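Local structure of putative phosphosugar isomerases (Salmonella typhimurium LT2, 3FKJ) at residues Gln194-Ala205 with Cys319-Leu328. The protein is a putative phosphosugar isomerase of the SIS family that probably binds phosphorylated or otherwise derivatised sugars. Residues are numbered along the deposited sequence; the frame is centred on the assembly and turned at random.
Sequences QRQVQEDAQRFA and CVLDVYNLAL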
loop_
_atom_site.group_PDB
_atom_site.type_symbol
_atom_site.label_atom_id
_atom_site.label_comp_id
_atom_site.label_asym_id
_atom_site.label_seq_id
_atom_site.Cartn_x
_atom_site.Cartn_y
_atom_site.Cartn_z
ATOM N N GLN A 194 27.523 -3.182 -1.626
ATOM C CA GLN A 194 27.840 -1.957 -0.920
ATOM C C GLN A 194 29.207 -1.394 -1.345
ATOM O O GLN A 194 29.377 -0.160 -1.484
ATOM C CB GLN A 194 27.798 -2.192 0.583
ATOM C CG GLN A 194 26.397 -2.360 1.127
ATOM C CD GLN A 194 26.366 -2.489 2.627
ATOM O OE1 GLN A 194 27.361 -2.892 3.246
ATOM N NE2 GLN A 194 25.220 -2.161 3.229
ATOM N N ARG A 195 30.181 -2.275 -1.554
ATOM C CA ARG A 195 31.476 -1.831 -2.043
ATOM C C ARG A 195 31.362 -1.291 -3.472
ATOM O O ARG A 195 31.865 -0.236 -3.790
ATOM C CB ARG A 195 32.484 -2.973 -2.001
ATOM C CG ARG A 195 33.917 -2.537 -2.348
ATOM C CD ARG A 195 34.685 -3.643 -3.056
ATOM N NE ARG A 195 34.472 -4.949 -2.423
ATOM C CZ ARG A 195 33.654 -5.907 -2.863
ATOM N NH1 ARG A 195 32.917 -5.736 -3.967
ATOM N NH2 ARG A 195 33.566 -7.051 -2.180
ATOM N N GLN A 196 30.696 -2.036 -4.329
ATOM C CA GLN A 196 30.490 -1.644 -5.716
ATOM C C GLN A 196 29.849 -0.261 -5.924
ATOM O O GLN A 196 30.130 0.391 -6.925
ATOM C CB GLN A 196 29.652 -2.733 -6.383
ATOM C CG GLN A 196 29.263 -2.528 -7.826
ATOM C CD GLN A 196 28.572 -3.763 -8.392
ATOM O OE1 GLN A 196 28.423 -4.792 -7.706
ATOM N NE2 GLN A 196 28.145 -3.672 -9.644
ATOM N N VAL A 197 29.001 0.203 -4.996
ATOM C CA VAL A 197 28.259 1.466 -5.207
ATOM C C VAL A 197 28.902 2.728 -4.595
ATOM O O VAL A 197 28.346 3.824 -4.742
ATOM C CB VAL A 197 26.822 1.362 -4.682
ATOM C CG1 VAL A 197 26.127 0.155 -5.301
ATOM C CG2 VAL A 197 26.808 1.298 -3.180
ATOM N N GLN A 198 30.055 2.583 -3.932
ATOM C CA GLN A 198 30.701 3.704 -3.222
ATOM C C GLN A 198 30.900 4.901 -4.125
ATOM O O GLN A 198 30.640 6.030 -3.736
ATOM C CB GLN A 198 32.071 3.320 -2.652
ATOM C CG GLN A 198 32.053 2.196 -1.609
ATOM C CD GLN A 198 31.271 2.543 -0.355
ATOM O OE1 GLN A 198 31.223 3.707 0.061
ATOM N NE2 GLN A 198 30.646 1.524 0.261
ATOM N N GLU A 199 31.372 4.653 -5.336
ATOM C CA GLU A 199 31.701 5.743 -6.245
ATOM C C GLU A 199 30.428 6.400 -6.727
ATOM O O GLU A 199 30.281 7.614 -6.653
ATOM C CB GLU A 199 32.499 5.209 -7.437
ATOM C CG GLU A 199 33.220 6.259 -8.254
ATOM C CD GLU A 199 34.319 5.666 -9.151
ATOM O OE1 GLU A 199 34.466 4.423 -9.213
ATOM O OE2 GLU A 199 35.049 6.452 -9.803
ATOM N N ASP A 200 29.500 5.581 -7.213
ATOM C CA ASP A 200 28.209 6.091 -7.689
ATOM C C ASP A 200 27.490 6.913 -6.608
ATOM O O ASP A 200 26.953 7.974 -6.911
ATOM C CB ASP A 200 27.315 4.953 -8.196
ATOM C CG ASP A 200 26.078 5.463 -8.931
ATOM O OD1 ASP A 200 26.238 6.211 -9.902
ATOM O OD2 ASP A 200 24.939 5.120 -8.534
ATOM N N ALA A 201 27.534 6.432 -5.364
ATOM C CA ALA A 201 26.872 7.067 -4.222
ATOM C C ALA A 201 27.407 8.461 -3.966
ATOM O O ALA A 201 26.642 9.378 -3.668
ATOM C CB ALA A 201 27.039 6.211 -2.987
ATOM N N GLN A 202 28.724 8.610 -4.081
ATOM C CA GLN A 202 29.396 9.915 -3.969
ATOM C C GLN A 202 28.940 10.912 -5.018
ATOM O O GLN A 202 28.766 12.094 -4.755
ATOM C CB GLN A 202 30.921 9.748 -4.098
ATOM C CG GLN A 202 31.596 9.182 -2.876
ATOM C CD GLN A 202 31.051 9.801 -1.610
ATOM O OE1 GLN A 202 31.000 11.021 -1.489
ATOM N NE2 GLN A 202 30.589 8.966 -0.679
ATOM N N ARG A 203 28.789 10.409 -6.225
ATOM C CA ARG A 203 28.462 11.208 -7.384
ATOM C C ARG A 203 26.961 11.627 -7.281
ATOM O O ARG A 203 26.575 12.786 -7.560
ATOM C CB ARG A 203 28.860 10.343 -8.594
ATOM C CG ARG A 203 28.569 10.859 -9.966
ATOM C CD ARG A 203 27.454 10.034 -10.641
ATOM N NE ARG A 203 26.163 10.705 -10.526
ATOM C CZ ARG A 203 25.040 10.203 -10.000
ATOM N NH1 ARG A 203 23.971 10.994 -9.967
ATOM N NH2 ARG A 203 24.944 8.941 -9.535
ATOM N N PHE A 204 26.140 10.687 -6.813
ATOM C CA PHE A 204 24.746 10.919 -6.450
ATOM C C PHE A 204 24.567 12.032 -5.396
ATOM O O PHE A 204 23.806 13.007 -5.617
ATOM C CB PHE A 204 24.147 9.603 -5.945
ATOM C CG PHE A 204 22.804 9.747 -5.294
ATOM C CD1 PHE A 204 21.649 9.803 -6.054
ATOM C CD2 PHE A 204 22.689 9.817 -3.917
ATOM C CE1 PHE A 204 20.438 9.927 -5.468
ATOM C CE2 PHE A 204 21.442 9.929 -3.318
ATOM C CZ PHE A 204 20.324 9.982 -4.083
ATOM N N ALA A 205 25.246 11.872 -4.260
ATOM C CA ALA A 205 25.232 12.871 -3.180
ATOM C C ALA A 205 25.552 14.272 -3.710
ATOM O O ALA A 205 24.777 15.200 -3.497
ATOM C CB ALA A 205 26.203 12.483 -2.106
ATOM N N CYS A 319 19.845 -2.560 1.961
ATOM C CA CYS A 319 21.262 -2.514 2.301
ATOM C C CYS A 319 22.099 -1.582 1.417
ATOM O O CYS A 319 22.930 -0.829 1.922
ATOM C CB CYS A 319 21.858 -3.926 2.272
ATOM S SG CYS A 319 21.092 -5.070 3.448
ATOM N N VAL A 320 21.880 -1.638 0.111
ATOM C CA VAL A 320 22.665 -0.844 -0.835
ATOM C C VAL A 320 22.381 0.643 -0.617
ATOM O O VAL A 320 23.289 1.470 -0.701
ATOM C CB VAL A 320 22.376 -1.278 -2.307
ATOM C CG1 VAL A 320 22.751 -0.178 -3.298
ATOM C CG2 VAL A 320 23.108 -2.608 -2.632
ATOM N N LEU A 321 21.120 0.963 -0.299
ATOM C CA LEU A 321 20.688 2.336 -0.035
ATOM C C LEU A 321 21.396 2.984 1.146
ATOM O O LEU A 321 21.572 4.199 1.145
ATOM C CB LEU A 321 19.138 2.413 0.148
ATOM C CG LEU A 321 18.283 2.406 -1.125
ATOM C CD1 LEU A 321 16.810 2.140 -0.814
ATOM C CD2 LEU A 321 18.465 3.710 -1.911
ATOM N N ASP A 322 21.815 2.198 2.140
ATOM C CA ASP A 322 22.585 2.732 3.287
ATOM C C ASP A 322 23.756 3.551 2.804
ATOM O O ASP A 322 24.095 4.573 3.413
ATOM C CB ASP A 322 23.103 1.622 4.211
ATOM C CG ASP A 322 22.043 1.105 5.196
ATOM O OD1 ASP A 322 21.030 1.787 5.423
ATOM O OD2 ASP A 322 22.233 0.012 5.770
ATOM N N VAL A 323 24.344 3.119 1.689
ATOM C CA VAL A 323 25.544 3.769 1.141
ATOM C C VAL A 323 25.149 5.106 0.527
ATOM O O VAL A 323 25.745 6.124 0.838
ATOM C CB VAL A 323 26.314 2.855 0.107
ATOM C CG1 VAL A 323 27.596 3.557 -0.420
ATOM C CG2 VAL A 323 26.618 1.472 0.727
ATOM N N TYR A 324 24.110 5.108 -0.311
ATOM C CA TYR A 324 23.654 6.342 -0.919
ATOM C C TYR A 324 23.158 7.322 0.137
ATOM O O TYR A 324 23.433 8.500 0.034
ATOM C CB TYR A 324 22.548 6.076 -1.927
ATOM C CG TYR A 324 23.016 5.368 -3.161
ATOM C CD1 TYR A 324 23.101 3.986 -3.192
ATOM C CD2 TYR A 324 23.372 6.080 -4.299
ATOM C CE1 TYR A 324 23.542 3.320 -4.321
ATOM C CE2 TYR A 324 23.798 5.424 -5.431
ATOM C CZ TYR A 324 23.884 4.037 -5.443
ATOM O OH TYR A 324 24.311 3.355 -6.578
ATOM N N ASN A 325 22.431 6.817 1.139
ATOM C CA ASN A 325 21.895 7.641 2.230
ATOM C C ASN A 325 22.929 8.371 3.068
ATOM O O ASN A 325 22.705 9.531 3.446
ATOM C CB ASN A 325 20.990 6.842 3.158
ATOM C CG ASN A 325 19.815 6.244 2.448
ATOM O OD1 ASN A 325 19.496 6.633 1.334
ATOM N ND2 ASN A 325 19.166 5.279 3.082
ATOM N N LEU A 326 24.038 7.700 3.382
ATOM C CA LEU A 326 25.148 8.347 4.085
ATOM C C LEU A 326 25.825 9.384 3.177
ATOM O O LEU A 326 26.084 10.518 3.585
ATOM C CB LEU A 326 26.174 7.307 4.558
ATOM C CG LEU A 326 27.171 7.698 5.652
ATOM C CD1 LEU A 326 26.429 8.058 6.930
ATOM C CD2 LEU A 326 28.147 6.574 5.885
ATOM N N ALA A 327 26.132 8.994 1.947
ATOM C CA ALA A 327 26.711 9.932 0.989
ATOM C C ALA A 327 25.857 11.207 0.827
ATOM O O ALA A 327 26.390 12.320 0.794
ATOM C CB ALA A 327 26.920 9.256 -0.349
ATOM N N LEU A 328 24.530 11.051 0.744
ATOM C CA LEU A 328 23.631 12.196 0.560
ATOM C C LEU A 328 23.593 13.058 1.809
ATOM O O LEU A 328 23.770 14.292 1.732
ATOM C CB LEU A 328 22.238 11.741 0.204
ATOM C CG LEU A 328 21.230 12.818 -0.124
ATOM C CD1 LEU A 328 21.697 13.538 -1.389
ATOM C CD2 LEU A 328 19.849 12.188 -0.287
HETATM O O HOH W 1 24.308 -1.738 5.945
HETATM O O HOH W 2 28.942 12.730 0.139
#
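Tyr324 meets Asp200, Ala201 and Phe204 at the middle of a buried helix-helix contact, where helix 198-205 and the last turn of the helix before it pack on helix 319-328 beside the four-stranded parallel sheet of an alpha/beta unit consistent with the second SIS-type domain. The axes of 198-205 and 319-328 run broadly the same way, crossing at -38° and closing to 8.1 Å. Small residues permit this: Ala205 CB lies 3.7 Å from Ala327 CB, and Ala327 CB also abuts the carbonyl O of Ala201. The ring of Tyr324 lies against helix 198-205, with Ala201 CB over one face, 4.1 Å from the ring centroid. Its edge is turned to the face of Phe204 in a T-shaped pair, the planes 84° apart. Tyr324 OH donates to Asp200 OD2 at 2.7 Å, meeting the anti lone pair of that oxygen; Arg203 NH2 forms a salt bridge with OD1, and Gln292 also bonds OD2, so several partners hold the carboxylate. Further along, Val323 CG1 rests against both Ala201 CB and Val197 CG2. The extended side chain of Gln194, CG anti to the carbonyl carbon, brings NE2 to the carbonyl O of Cys319 at 3.0 Å; the bond is nearly straight at NE2 (166°) but reaches the oxygen from above the carbonyl plane. A water links the same NE2 to Asp322 OD2. Strand 290-295 touches Phe204 and Tyr324 through Gln292, Ile294 adds to the packing round Tyr324 and Leu321, and helix 223-238 borders Leu321, Asn325 and Leu328.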